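Local structure of triacylglycerol lipase (Clostridium botulinum, 5AH1) at residues D384-C389 with T424-I429; S330-A335 with M418-N423; L191-S196 with K321-V326; T187-T192 with H222-I227; V62-V67 with G408-G413. The protein hydrolyses ester bonds as a triacylglycerol lipase of the alpha/beta-hydrolase fold, acting also on synthetic polyesters. All blocks are in the same frame, centred on the assembly; numbering follows the deposited sequence.

Contact 1 (D384-C389 with T424-I429); sequences DGVVNC and TDHMDI. With K (potassium ion), chain C.
Two groups grip OD2 of Asp-384: ND1 of His-426, which donates a hydrogen bond of 2.8 Å to it, and the hydroxyl OG1 of Thr-333. This His-carboxylate bond lies in an alpha/beta hydrolase, and the His-426 side chain also touches Ser-182 of a GxSxG sequence that looks like the nucleophile elbow. The pair is therefore consistent with the acid and histidine of the family's Ser-His-Asp triad. The bond is nearly straight (163°) and lies in the imidazole plane, but it reaches OD2 on its syn side from out of the carboxylate plane, the ring and carboxylate planes being 72° apart. Backbone amides hold the other oxygen. CG of Asp-384 lies between the backbone N and the carbonyl carbon (chi1 67°), which lets OD1 turn back to N of Val-386 and N of Val-387, both at 2.9 Å, in an Asx turn and an Asx motif that fix the rotation of the carboxylate. A main-chain bond from His-426 N to Asp-384 O, also 2.9 Å, ties the two loops beside it. Packing then limits the ring: CB of Val-386 stands over one face, 3.6 Å from the centroid in a CH-pi contact, and CG2 of Val-387 approaches CE1 of His-426 obliquely at 3.5 Å. One residue before His-426, Asp-425 OD1 takes the amides of Met-427 and Asp-428, which orients its carboxylate. Both oxygens of Asp-428, the carbonyl O of Pro-351 and three waters bind the same potassium ion as Asp-425, whose OD2 lies 2.5 Å from the metal.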
# COMPACT_ATOMS: atom_id res chain seq x y z
N ASP A 384 -10.89 -0.13 -9.02
CA ASP A 384 -10.62 -1.56 -8.79
C ASP A 384 -11.35 -2.09 -7.55
O ASP A 384 -11.01 -3.15 -7.03
CB ASP A 384 -9.12 -1.83 -8.67
CG ASP A 384 -8.50 -1.21 -7.43
OD1 ASP A 384 -9.25 -0.61 -6.62
OD2 ASP A 384 -7.26 -1.30 -7.27
N GLY A 385 -12.34 -1.32 -7.09
CA GLY A 385 -13.08 -1.63 -5.88
C GLY A 385 -12.66 -0.81 -4.68
O GLY A 385 -13.43 -0.65 -3.72
N VAL A 386 -11.43 -0.28 -4.71
CA VAL A 386 -10.87 0.45 -3.57
C VAL A 386 -10.23 1.78 -3.97
O VAL A 386 -10.39 2.77 -3.25
CB VAL A 386 -9.87 -0.43 -2.77
CG1 VAL A 386 -9.31 0.30 -1.58
CG2 VAL A 386 -10.55 -1.70 -2.31
N VAL A 387 -9.55 1.80 -5.11
CA VAL A 387 -8.82 2.98 -5.56
C VAL A 387 -9.18 3.35 -6.99
O VAL A 387 -9.18 2.50 -7.88
CB VAL A 387 -7.28 2.77 -5.45
CG1 VAL A 387 -6.52 4.00 -5.89
CG2 VAL A 387 -6.90 2.41 -4.02
N ASN A 388 -9.44 4.63 -7.22
CA ASN A 388 -9.70 5.13 -8.57
C ASN A 388 -8.51 4.85 -9.48
O ASN A 388 -7.37 5.09 -9.09
CB ASN A 388 -9.96 6.63 -8.54
CG ASN A 388 -10.84 7.05 -7.38
OD1 ASN A 388 -10.38 7.11 -6.24
ND2 ASN A 388 -12.12 7.33 -7.64
N CYS A 389 -8.75 4.39 -10.70
CA CYS A 389 -7.67 4.07 -11.62
C CYS A 389 -6.78 5.25 -11.92
O CYS A 389 -5.56 5.11 -12.00
CB CYS A 389 -8.22 3.48 -12.92
SG CYS A 389 -9.13 1.95 -12.72
N THR A 424 -9.03 -7.04 -12.90
CA THR A 424 -8.31 -7.44 -11.71
C THR A 424 -8.66 -6.47 -10.60
O THR A 424 -8.40 -5.28 -10.71
CB THR A 424 -6.80 -7.40 -11.97
OG1 THR A 424 -6.49 -8.29 -13.05
CG2 THR A 424 -6.02 -7.81 -10.74
N ASP A 425 -9.29 -6.97 -9.54
CA ASP A 425 -9.66 -6.10 -8.43
C ASP A 425 -8.50 -5.82 -7.50
O ASP A 425 -7.42 -6.40 -7.62
CB ASP A 425 -10.95 -6.55 -7.70
CG ASP A 425 -10.78 -7.73 -6.75
OD1 ASP A 425 -9.78 -7.86 -6.01
OD2 ASP A 425 -11.74 -8.53 -6.69
N HIS A 426 -8.76 -4.93 -6.54
CA HIS A 426 -7.73 -4.41 -5.67
C HIS A 426 -6.93 -5.49 -4.94
O HIS A 426 -5.73 -5.33 -4.76
CB HIS A 426 -8.40 -3.49 -4.64
CG HIS A 426 -7.44 -2.62 -3.91
ND1 HIS A 426 -6.77 -1.57 -4.51
CD2 HIS A 426 -7.02 -2.62 -2.62
CE1 HIS A 426 -5.99 -0.97 -3.62
NE2 HIS A 426 -6.13 -1.59 -2.47
N MET A 427 -7.61 -6.55 -4.50
CA MET A 427 -6.98 -7.60 -3.71
C MET A 427 -6.48 -8.75 -4.60
O MET A 427 -5.53 -9.46 -4.23
CB MET A 427 -7.94 -8.10 -2.62
CG MET A 427 -8.29 -7.04 -1.59
SD MET A 427 -8.98 -7.70 -0.06
CE MET A 427 -10.41 -8.60 -0.64
N ASP A 428 -7.09 -8.94 -5.77
CA ASP A 428 -6.70 -10.02 -6.68
C ASP A 428 -5.21 -9.98 -7.00
O ASP A 428 -4.57 -11.03 -7.17
CB ASP A 428 -7.43 -9.91 -8.01
CG ASP A 428 -8.92 -10.23 -7.93
OD1 ASP A 428 -9.34 -10.93 -6.98
OD2 ASP A 428 -9.66 -9.78 -8.84
N ILE A 429 -4.66 -8.78 -7.13
CA ILE A 429 -3.26 -8.64 -7.55
C ILE A 429 -2.27 -9.09 -6.49
O ILE A 429 -1.10 -9.32 -6.79
CB ILE A 429 -2.97 -7.18 -8.03
CG1 ILE A 429 -1.58 -7.04 -8.68
CG2 ILE A 429 -3.16 -6.17 -6.87
CD1 ILE A 429 -1.33 -7.97 -9.87
K K C . -11.74 -10.70 -7.88
O HOH W 1 -13.93 -11.75 -8.17
O HOH W 2 -12.22 -11.65 -5.69
O HOH W 3 -10.80 -13.01 -8.45

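Contact 2 (S330-A335 with M418-N423); sequences SWTTQA and MPRIIN
CB of Met-418 sits almost squarely over the six-membered ring of Trp-331, 3.4 Å from its centroid, in a CH-pi contact. The bend at chi2 (-61°) leaves SD oblique to this ring in a longer Met-aromatic contact; that at chi3 (-70°) returns CE to 4.0 Å from CZ2 of Trp-331. CD1 of Ile-421 also approaches the indole obliquely, 3.8 Å from CE3 of Trp-331. At the other end, NH1 of Arg-420 donates to OE1 of Gln-334 at 2.9 Å, in the guanidinium plane but above the amide plane, the two groups being turned 66° apart; CG2 of Thr-332 lies over one guanidinium face.

Parallel backbones place these groups, joined by Met-418 N to Ser-330 O, Ile-421 N to Thr-332 O (2.7 Å) and Gln-334 N to Ile-421 O (3.2 Å). A water bridges Thr-332 N and Met-418 O between the first two bonds. A single bridge between Thr-333 and Ile-421 continues the pairing of strands 327-331 and 415-417. Further out, Tyr-443 binds NE1 of Trp-331 and stacks edge-to-face on its ring. Main-chain bonds and indole packing thus mainly fix the pairing, while the arginine, bonded to a neutral amide oxygen, probably keeps its full charge near the surface.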
# COMPACT_ATOMS: atom_id res chain seq x y z
N SER A 330 4.78 2.16 -11.73
CA SER A 330 3.41 2.11 -11.23
C SER A 330 2.57 1.12 -12.02
O SER A 330 2.64 1.06 -13.25
CB SER A 330 2.76 3.48 -11.29
OG SER A 330 2.81 3.96 -12.62
N TRP A 331 1.78 0.35 -11.27
CA TRP A 331 0.84 -0.62 -11.79
C TRP A 331 -0.57 -0.25 -11.34
O TRP A 331 -0.80 0.02 -10.16
CB TRP A 331 1.21 -2.01 -11.29
CG TRP A 331 2.55 -2.45 -11.75
CD1 TRP A 331 3.75 -2.24 -11.13
CD2 TRP A 331 2.85 -3.15 -12.97
NE1 TRP A 331 4.76 -2.78 -11.88
CE2 TRP A 331 4.24 -3.35 -13.01
CE3 TRP A 331 2.06 -3.63 -14.02
CZ2 TRP A 331 4.87 -4.02 -14.07
CZ3 TRP A 331 2.67 -4.28 -15.06
CH2 TRP A 331 4.07 -4.49 -15.08
N THR A 332 -1.48 -0.24 -12.32
CA THR A 332 -2.88 0.14 -12.14
C THR A 332 -3.76 -1.09 -12.33
O THR A 332 -3.62 -1.80 -13.33
CB THR A 332 -3.28 1.21 -13.19
OG1 THR A 332 -2.49 2.39 -13.00
CG2 THR A 332 -4.76 1.55 -13.08
N THR A 333 -4.62 -1.35 -11.34
CA THR A 333 -5.63 -2.38 -11.44
C THR A 333 -6.98 -1.75 -11.74
O THR A 333 -7.28 -0.64 -11.27
CB THR A 333 -5.71 -3.21 -10.14
OG1 THR A 333 -5.46 -2.37 -9.00
CG2 THR A 333 -4.66 -4.31 -10.14
N GLN A 334 -7.81 -2.46 -12.51
CA GLN A 334 -9.16 -2.01 -12.84
C GLN A 334 -10.10 -3.21 -12.86
O GLN A 334 -9.73 -4.25 -13.38
CB GLN A 334 -9.19 -1.33 -14.21
CG GLN A 334 -10.60 -0.96 -14.65
CD GLN A 334 -10.65 -0.19 -15.94
OE1 GLN A 334 -9.63 0.19 -16.50
NE2 GLN A 334 -11.86 0.04 -16.41
N ALA A 335 -11.30 -3.04 -12.30
CA ALA A 335 -12.30 -4.10 -12.36
C ALA A 335 -13.72 -3.54 -12.51
O ALA A 335 -14.70 -4.21 -12.20
CB ALA A 335 -12.20 -5.04 -11.15
N MET A 418 3.13 1.36 -16.06
CA MET A 418 3.19 0.07 -16.76
C MET A 418 1.81 -0.32 -17.31
O MET A 418 0.79 0.28 -16.95
CB MET A 418 3.78 -0.99 -15.81
CG MET A 418 5.14 -0.58 -15.26
SD MET A 418 6.40 -0.35 -16.55
CE MET A 418 6.67 -2.04 -17.09
N PRO A 419 1.77 -1.32 -18.20
CA PRO A 419 0.50 -1.68 -18.85
C PRO A 419 -0.60 -2.03 -17.85
O PRO A 419 -0.36 -2.81 -16.93
CB PRO A 419 0.90 -2.86 -19.75
CG PRO A 419 2.31 -2.60 -20.09
CD PRO A 419 2.90 -2.04 -18.82
N ARG A 420 -1.78 -1.47 -18.02
CA ARG A 420 -2.85 -1.61 -17.04
C ARG A 420 -3.21 -3.07 -16.81
O ARG A 420 -3.32 -3.85 -17.75
CB ARG A 420 -4.09 -0.83 -17.48
CG ARG A 420 -5.21 -0.86 -16.44
CD ARG A 420 -6.31 0.18 -16.69
NE ARG A 420 -5.81 1.53 -16.53
CZ ARG A 420 -6.58 2.60 -16.37
NH1 ARG A 420 -7.89 2.47 -16.33
NH2 ARG A 420 -6.03 3.79 -16.24
N ILE A 421 -3.44 -3.42 -15.54
CA ILE A 421 -3.82 -4.78 -15.17
C ILE A 421 -5.33 -4.80 -15.10
O ILE A 421 -5.94 -4.56 -14.05
CB ILE A 421 -3.16 -5.22 -13.84
CG1 ILE A 421 -1.65 -4.94 -13.83
CG2 ILE A 421 -3.45 -6.69 -13.59
CD1 ILE A 421 -0.97 -5.29 -12.49
N ILE A 422 -5.96 -5.04 -16.25
CA ILE A 422 -7.41 -5.02 -16.34
C ILE A 422 -8.04 -6.30 -15.78
O ILE A 422 -7.36 -7.31 -15.53
CB ILE A 422 -7.89 -4.79 -17.79
CG1 ILE A 422 -7.37 -5.88 -18.72
CG2 ILE A 422 -7.45 -3.40 -18.28
CD1 ILE A 422 -7.93 -5.82 -20.11
N ASN A 423 -9.36 -6.25 -15.58
CA ASN A 423 -10.14 -7.37 -15.05
C ASN A 423 -9.57 -7.92 -13.74
O ASN A 423 -9.62 -9.13 -13.51
CB ASN A 423 -10.21 -8.50 -16.08
CG ASN A 423 -10.76 -8.03 -17.41
OD1 ASN A 423 -11.71 -7.25 -17.46
ND2 ASN A 423 -10.15 -8.48 -18.49
O HOH W 4 -0.37 -1.03 -14.79

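Contact 3 (L191-S196 with K321-V326); sequences LTQLLS and KAQPDV
With CG opposite its backbone N (chi1 173°) and a bend at the next bond (chi2 69°), Gln-193 of helix 183-197 brings OE1 to the backbone N of Lys-321. The Lys-321 N-H donates to OE1 at 2.9 Å, in a fairly straight bond that arrives from above the plane of the Gln-193 amide. Gln-323, itself bent at chi2, brings NE2 to the same oxygen at 2.9 Å, a weak bond made with the two side-chain amides 65° apart. The stronger partner of this NE2 is OE2 of Glu-197, one turn on from Gln-193.

CG, CD and OE1 of Gln-323 lie against Ser-196, whose CB is 3.5 Å from OE1. OG of Ser-196 turns back to donate to O of Thr-192 in its own helix, and that oxygen also accepts Ser-196 N from the opposite face of the carbonyl. A water donates both to OG of Ser-196 and to OD1 of Asp-325, bridging the segments. Beyond the water-bridged pair, CG2 of Thr-192 meets CG2 of Val-326 at 4.1 Å. The type I turn from Gln-323 to Val-326 then leads into strand 327-331, so the helix is pinned to the entrance of a sheet strand, as befits the layered packing of helices on a parallel sheet in an alpha/beta hydrolase.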
# COMPACT_ATOMS: atom_id res chain seq x y z
N LEU A 191 9.23 6.87 2.52
CA LEU A 191 10.51 6.42 3.05
C LEU A 191 11.65 6.86 2.14
O LEU A 191 12.69 7.33 2.61
CB LEU A 191 10.54 4.90 3.21
CG LEU A 191 11.88 4.35 3.70
CD1 LEU A 191 12.10 4.68 5.15
CD2 LEU A 191 12.00 2.84 3.50
N THR A 192 11.47 6.71 0.84
CA THR A 192 12.53 7.05 -0.11
C THR A 192 12.84 8.56 -0.06
O THR A 192 14.00 8.98 -0.07
CB THR A 192 12.16 6.59 -1.53
OG1 THR A 192 11.97 5.17 -1.52
CG2 THR A 192 13.25 6.95 -2.51
N GLN A 193 11.80 9.37 0.12
CA GLN A 193 11.95 10.82 0.24
C GLN A 193 12.75 11.17 1.49
O GLN A 193 13.70 11.95 1.45
CB GLN A 193 10.57 11.47 0.31
CG GLN A 193 10.62 12.96 0.60
CD GLN A 193 11.19 13.77 -0.53
OE1 GLN A 193 11.05 13.42 -1.71
NE2 GLN A 193 11.84 14.86 -0.18
N LEU A 194 12.36 10.59 2.62
CA LEU A 194 13.04 10.86 3.88
C LEU A 194 14.48 10.36 3.86
O LEU A 194 15.39 11.08 4.28
CB LEU A 194 12.26 10.22 5.04
CG LEU A 194 10.95 10.94 5.41
CD1 LEU A 194 10.15 10.13 6.40
CD2 LEU A 194 11.21 12.34 5.97
N LEU A 195 14.72 9.15 3.39
CA LEU A 195 16.09 8.65 3.31
C LEU A 195 16.96 9.62 2.51
O LEU A 195 18.05 9.98 2.94
CB LEU A 195 16.14 7.26 2.68
CG LEU A 195 15.66 6.11 3.59
CD1 LEU A 195 15.51 4.85 2.75
CD2 LEU A 195 16.61 5.89 4.75
N SER A 196 16.45 10.07 1.38
CA SER A 196 17.24 10.88 0.46
C SER A 196 17.44 12.29 0.97
O SER A 196 18.55 12.82 0.92
CB SER A 196 16.54 10.94 -0.90
OG SER A 196 16.38 9.65 -1.49
N LYS A 321 8.62 13.46 -3.36
CA LYS A 321 8.92 13.53 -4.79
C LYS A 321 9.69 12.32 -5.26
O LYS A 321 10.34 11.62 -4.48
CB LYS A 321 9.70 14.80 -5.11
CG LYS A 321 11.12 14.83 -4.66
CD LYS A 321 11.82 16.13 -5.03
CE LYS A 321 12.42 16.10 -6.41
NZ LYS A 321 13.28 17.31 -6.61
N ALA A 322 9.60 12.09 -6.56
CA ALA A 322 10.41 11.07 -7.21
C ALA A 322 11.86 11.54 -7.22
O ALA A 322 12.17 12.60 -7.77
CB ALA A 322 9.94 10.81 -8.64
N GLN A 323 12.73 10.77 -6.58
CA GLN A 323 14.15 11.11 -6.49
C GLN A 323 14.86 10.78 -7.80
O GLN A 323 14.52 9.81 -8.48
CB GLN A 323 14.75 10.34 -5.32
CG GLN A 323 14.16 10.76 -3.97
CD GLN A 323 14.51 12.20 -3.62
OE1 GLN A 323 15.64 12.64 -3.82
NE2 GLN A 323 13.55 12.94 -3.11
N PRO A 324 15.87 11.59 -8.15
CA PRO A 324 16.44 11.49 -9.51
C PRO A 324 17.26 10.24 -9.77
O PRO A 324 17.50 9.89 -10.92
CB PRO A 324 17.32 12.75 -9.60
CG PRO A 324 17.60 13.13 -8.19
CD PRO A 324 16.37 12.78 -7.44
N ASP A 325 17.68 9.57 -8.70
CA ASP A 325 18.51 8.38 -8.79
C ASP A 325 17.77 7.07 -8.48
O ASP A 325 18.40 6.05 -8.23
CB ASP A 325 19.72 8.55 -7.86
CG ASP A 325 19.34 8.79 -6.39
OD1 ASP A 325 18.21 9.24 -6.06
OD2 ASP A 325 20.22 8.55 -5.54
N VAL A 326 16.43 7.12 -8.51
CA VAL A 326 15.60 5.97 -8.21
C VAL A 326 14.67 5.71 -9.40
O VAL A 326 14.11 6.65 -9.98
CB VAL A 326 14.76 6.25 -6.92
CG1 VAL A 326 13.82 5.10 -6.59
CG2 VAL A 326 15.68 6.55 -5.74
O HOH W 5 17.93 8.37 -3.41

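Contact 4 (T187-T192 with H222-I227); sequences TIRTLT and HSVSTI
Ile-188 and Val-224 pack helix 183-197 onto strand 221-227, the second strand of a beta-alpha-beta crossover that starts from strand 176-181. Helix and strand run nearly antiparallel, their short axes 8.7 Å apart at closest approach and their directions 159° apart, as expected where a crossover helix covers a parallel sheet of an alpha/beta hydrolase.

Apolar contact dominates. CG1 of Ile-188 lies between its own backbone N and carbonyl carbon (chi1 62°), and from there the extended chi2 (173°) carries CD1 to the sheet, where it rests 3.7 Å from CG1 of Val-224. The two side chains slide past each other in opposite directions, and the same CD1 comes within 3.4 Å of the carbonyl O of Ser-225. The aliphatic part of Arg-189 crosses Val-224 at about a right angle, its CG 4.2 Å from CG1 of Val-224, and its CD faces CG2 of Thr-226 more loosely.

Polar interactions are made within the helix and around it. Beyond CD the Arg-189 chain leaves the strand, and the guanidinium bonds through NH2 to Asn-317 OD1 and Val-320 O and through NH1 to Asn-231 OD1. Asn-231 also binds OG1 of Thr-226, so it spans both elements. On the helix, OG1 of Thr-192 donates to O of Ile-188 at 2.9 Å, on the face opposite the helical N-H. This hydroxyl oxygen also meets the strand, lying 3.4 Å from CG2 of Val-224.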
# COMPACT_ATOMS: atom_id res chain seq x y z
N THR A 187 3.62 4.76 1.23
CA THR A 187 4.57 4.59 2.32
C THR A 187 6.00 4.45 1.79
O THR A 187 6.92 5.05 2.35
CB THR A 187 4.21 3.38 3.17
OG1 THR A 187 2.90 3.57 3.72
CG2 THR A 187 5.22 3.18 4.31
N ILE A 188 6.21 3.68 0.73
CA ILE A 188 7.57 3.49 0.21
C ILE A 188 8.09 4.73 -0.51
O ILE A 188 9.28 5.03 -0.45
CB ILE A 188 7.73 2.20 -0.67
CG1 ILE A 188 6.85 2.25 -1.92
CG2 ILE A 188 7.41 0.98 0.18
CD1 ILE A 188 7.09 1.10 -2.88
N ARG A 189 7.19 5.50 -1.13
CA ARG A 189 7.59 6.79 -1.69
C ARG A 189 8.10 7.69 -0.59
O ARG A 189 9.09 8.40 -0.73
CB ARG A 189 6.44 7.46 -2.42
CG ARG A 189 6.05 6.87 -3.78
CD ARG A 189 4.74 7.44 -4.30
NE ARG A 189 4.75 8.90 -4.23
CZ ARG A 189 3.71 9.66 -3.89
NH1 ARG A 189 2.51 9.11 -3.76
NH2 ARG A 189 3.88 10.96 -3.74
N THR A 190 7.38 7.68 0.53
CA THR A 190 7.66 8.55 1.69
C THR A 190 9.00 8.16 2.33
O THR A 190 9.83 9.01 2.64
CB THR A 190 6.52 8.47 2.73
OG1 THR A 190 5.30 8.86 2.09
CG2 THR A 190 6.76 9.39 3.92
N LEU A 191 9.23 6.87 2.52
CA LEU A 191 10.51 6.42 3.05
C LEU A 191 11.65 6.86 2.14
O LEU A 191 12.69 7.33 2.61
CB LEU A 191 10.54 4.90 3.21
CG LEU A 191 11.88 4.35 3.70
CD1 LEU A 191 12.10 4.68 5.15
CD2 LEU A 191 12.00 2.84 3.50
N THR A 192 11.47 6.71 0.84
CA THR A 192 12.53 7.05 -0.11
C THR A 192 12.84 8.56 -0.06
O THR A 192 14.00 8.98 -0.07
CB THR A 192 12.16 6.59 -1.53
OG1 THR A 192 11.97 5.17 -1.52
CG2 THR A 192 13.25 6.95 -2.51
N HIS A 222 16.91 1.39 -4.85
CA HIS A 222 17.16 1.38 -6.28
C HIS A 222 15.88 1.60 -7.09
O HIS A 222 15.90 2.26 -8.13
CB HIS A 222 17.82 0.07 -6.71
CG HIS A 222 18.47 0.14 -8.04
ND1 HIS A 222 19.29 1.19 -8.41
CD2 HIS A 222 18.45 -0.71 -9.09
CE1 HIS A 222 19.74 0.97 -9.64
NE2 HIS A 222 19.23 -0.16 -10.07
N SER A 223 14.77 1.03 -6.63
CA SER A 223 13.50 1.21 -7.28
C SER A 223 12.37 1.21 -6.28
O SER A 223 12.45 0.61 -5.21
CB SER A 223 13.26 0.11 -8.32
OG SER A 223 12.99 -1.14 -7.72
N VAL A 224 11.31 1.89 -6.70
CA VAL A 224 10.04 1.98 -6.00
C VAL A 224 8.95 1.55 -6.98
O VAL A 224 8.81 2.13 -8.05
CB VAL A 224 9.78 3.43 -5.54
CG1 VAL A 224 8.31 3.68 -5.18
CG2 VAL A 224 10.69 3.77 -4.39
N SER A 225 8.20 0.51 -6.62
CA SER A 225 7.11 0.01 -7.44
C SER A 225 5.82 0.11 -6.64
O SER A 225 5.73 -0.47 -5.55
CB SER A 225 7.33 -1.44 -7.84
OG SER A 225 8.44 -1.60 -8.69
N THR A 226 4.85 0.84 -7.18
CA THR A 226 3.52 0.94 -6.57
C THR A 226 2.55 0.08 -7.37
O THR A 226 2.62 0.03 -8.59
CB THR A 226 3.02 2.41 -6.44
OG1 THR A 226 2.65 2.96 -7.71
CG2 THR A 226 4.07 3.28 -5.80
N ILE A 227 1.68 -0.63 -6.65
CA ILE A 227 0.70 -1.53 -7.24
C ILE A 227 -0.65 -1.19 -6.59
O ILE A 227 -0.81 -1.31 -5.39
CB ILE A 227 1.05 -3.01 -6.99
CG1 ILE A 227 2.45 -3.36 -7.50
CG2 ILE A 227 -0.00 -3.91 -7.64
CD1 ILE A 227 2.85 -4.81 -7.21

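Contact 5 (V62-V67 with G408-G413); sequences VEFPEV and GGVKIG
Pro-65 approaches the loop 408-413 with its ring, starting at CB, which lies 3.3 Å from the carbonyl O of Gly-408. CG is the next atom round and the one with the most neighbours: it stays close to that same oxygen, rests 3.7 Å from CA of Gly-409, and reaches CG1 of Val-410 at 4.1 Å in the conformer described here, one of two modelled for that valine. CD closes the ring and turns back to its own segment, 3.3 Å above the plane of the Phe-64 ring. The proline ring thus touches glycine backbone through CB and CG, and the rim of its neighbour's ring through CD.

Phe-64 completes the apolar patch. Its CB points away from the other loop, but with CG opposite the backbone N (chi1 -170°) the ring returns, and CZ meets CG2 of Val-410, in the same conformer, at 4.2 Å. A type II turn from Phe-64 to Val-67 presents Pro-65 at its second position. Across from it, Gly-408 has a backbone (phi 88°) at which a CB would be jammed against the preceding carbonyl O.

This surface contact joins a loop before the first sheet strand, 80-83, to the connection between strands 403-405 and 415-417. Helix 437-448 lies beside both: its Phe-446 meets the Phe-64 ring edge-to-face and also touches Val-410, whose side chain reaches Phe-329 of strand 327-331.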
# COMPACT_ATOMS: atom_id res chain seq x y z
N VAL A 62 5.58 -7.55 -20.23
CA VAL A 62 6.69 -7.09 -21.05
C VAL A 62 7.98 -7.80 -20.68
O VAL A 62 8.13 -8.34 -19.58
CB VAL A 62 6.90 -5.55 -20.92
CG1 VAL A 62 5.66 -4.80 -21.37
CG2 VAL A 62 7.25 -5.17 -19.50
N GLU A 63 8.89 -7.82 -21.63
CA GLU A 63 10.27 -8.20 -21.37
C GLU A 63 11.05 -6.94 -21.01
O GLU A 63 10.69 -5.82 -21.39
CB GLU A 63 10.90 -8.88 -22.59
CG GLU A 63 10.38 -10.30 -22.85
CD GLU A 63 10.87 -11.33 -21.83
OE1 GLU A 63 12.09 -11.38 -21.52
OE2 GLU A 63 10.02 -12.11 -21.32
N PHE A 64 12.12 -7.12 -20.25
CA PHE A 64 12.98 -6.01 -19.92
C PHE A 64 13.56 -5.42 -21.22
O PHE A 64 13.87 -6.16 -22.15
CB PHE A 64 14.11 -6.43 -18.97
CG PHE A 64 14.87 -5.26 -18.43
CD1 PHE A 64 14.38 -4.55 -17.35
CD2 PHE A 64 16.04 -4.84 -19.03
CE1 PHE A 64 15.05 -3.45 -16.86
CE2 PHE A 64 16.71 -3.73 -18.55
CZ PHE A 64 16.21 -3.03 -17.47
N PRO A 65 13.69 -4.09 -21.30
CA PRO A 65 14.20 -3.50 -22.54
C PRO A 65 15.50 -4.11 -23.05
O PRO A 65 16.45 -4.31 -22.29
CB PRO A 65 14.42 -2.03 -22.16
CG PRO A 65 13.43 -1.76 -21.11
CD PRO A 65 13.30 -3.05 -20.33
N GLU A 66 15.50 -4.41 -24.34
CA GLU A 66 16.69 -4.86 -25.09
C GLU A 66 17.17 -6.28 -24.79
O GLU A 66 18.18 -6.70 -25.32
CB GLU A 66 17.87 -3.89 -24.89
CG GLU A 66 17.55 -2.41 -25.10
CD GLU A 66 18.78 -1.54 -24.94
OE1 GLU A 66 19.18 -1.31 -23.77
OE2 GLU A 66 19.38 -1.14 -25.97
N VAL A 67 16.43 -7.02 -23.97
CA VAL A 67 16.85 -8.38 -23.59
C VAL A 67 16.95 -9.29 -24.81
O VAL A 67 17.71 -10.25 -24.80
CB VAL A 67 15.91 -9.00 -22.52
CG1 VAL A 67 14.52 -9.28 -23.08
CG2 VAL A 67 16.50 -10.27 -21.92
N GLY A 408 8.81 0.76 -23.71
CA GLY A 408 9.84 -0.19 -24.10
C GLY A 408 11.24 0.20 -23.68
O GLY A 408 12.21 -0.45 -24.08
N GLY A 409 11.35 1.26 -22.90
CA GLY A 409 12.60 1.63 -22.26
C GLY A 409 12.27 2.09 -20.85
O GLY A 409 11.17 2.56 -20.61
N VAL A 410 13.20 1.90 -19.92
CA VAL A 410 12.99 2.37 -18.55
C VAL A 410 13.69 3.69 -18.35
O VAL A 410 14.78 3.92 -18.90
CB VAL A 410 13.47 1.34 -17.50
CG1 VAL A 410 12.58 0.11 -17.52
CG2 VAL A 410 14.92 0.95 -17.73
N LYS A 411 13.04 4.56 -17.58
CA LYS A 411 13.57 5.88 -17.28
C LYS A 411 13.77 6.06 -15.78
O LYS A 411 12.84 5.89 -15.00
CB LYS A 411 12.60 6.93 -17.80
CG LYS A 411 12.25 6.79 -19.28
CD LYS A 411 13.34 7.33 -20.16
CE LYS A 411 13.20 8.83 -20.33
NZ LYS A 411 14.17 9.38 -21.33
N ILE A 412 14.96 6.44 -15.37
CA ILE A 412 15.23 6.70 -13.96
C ILE A 412 14.66 8.06 -13.55
O ILE A 412 14.53 8.98 -14.39
CB ILE A 412 16.76 6.64 -13.69
CG1 ILE A 412 17.04 6.32 -12.22
CG2 ILE A 412 17.45 7.91 -14.17
CD1 ILE A 412 18.51 5.98 -11.92
N GLY A 413 14.32 8.21 -12.28
CA GLY A 413 13.93 9.51 -11.76
C GLY A 413 12.53 9.97 -12.10
O GLY A 413 12.18 11.12 -11.85

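Overall arrangement
The five contacts illustrate how chemistry follows position in an alpha/beta hydrolase. Contacts 1, 3 and 4 are buried, contact 2 partly so, and contact 5 lies at the surface. Contacts 3 and 4 share helix 183-197: contact 4 is mainly apolar where the helix meets the sheet, contact 3 more polar toward a loop. Contact 2 extends paired strands, bonding through Trp-331 N to Thr-226 O of contact 4 and through Gln-334 O to Thr-424 N of contact 1, where buried polar groups and a metal site gather. Contact 5 relies on van der Waals packing, yet Gly-413 N still bonds to Val-326 O of contact 3.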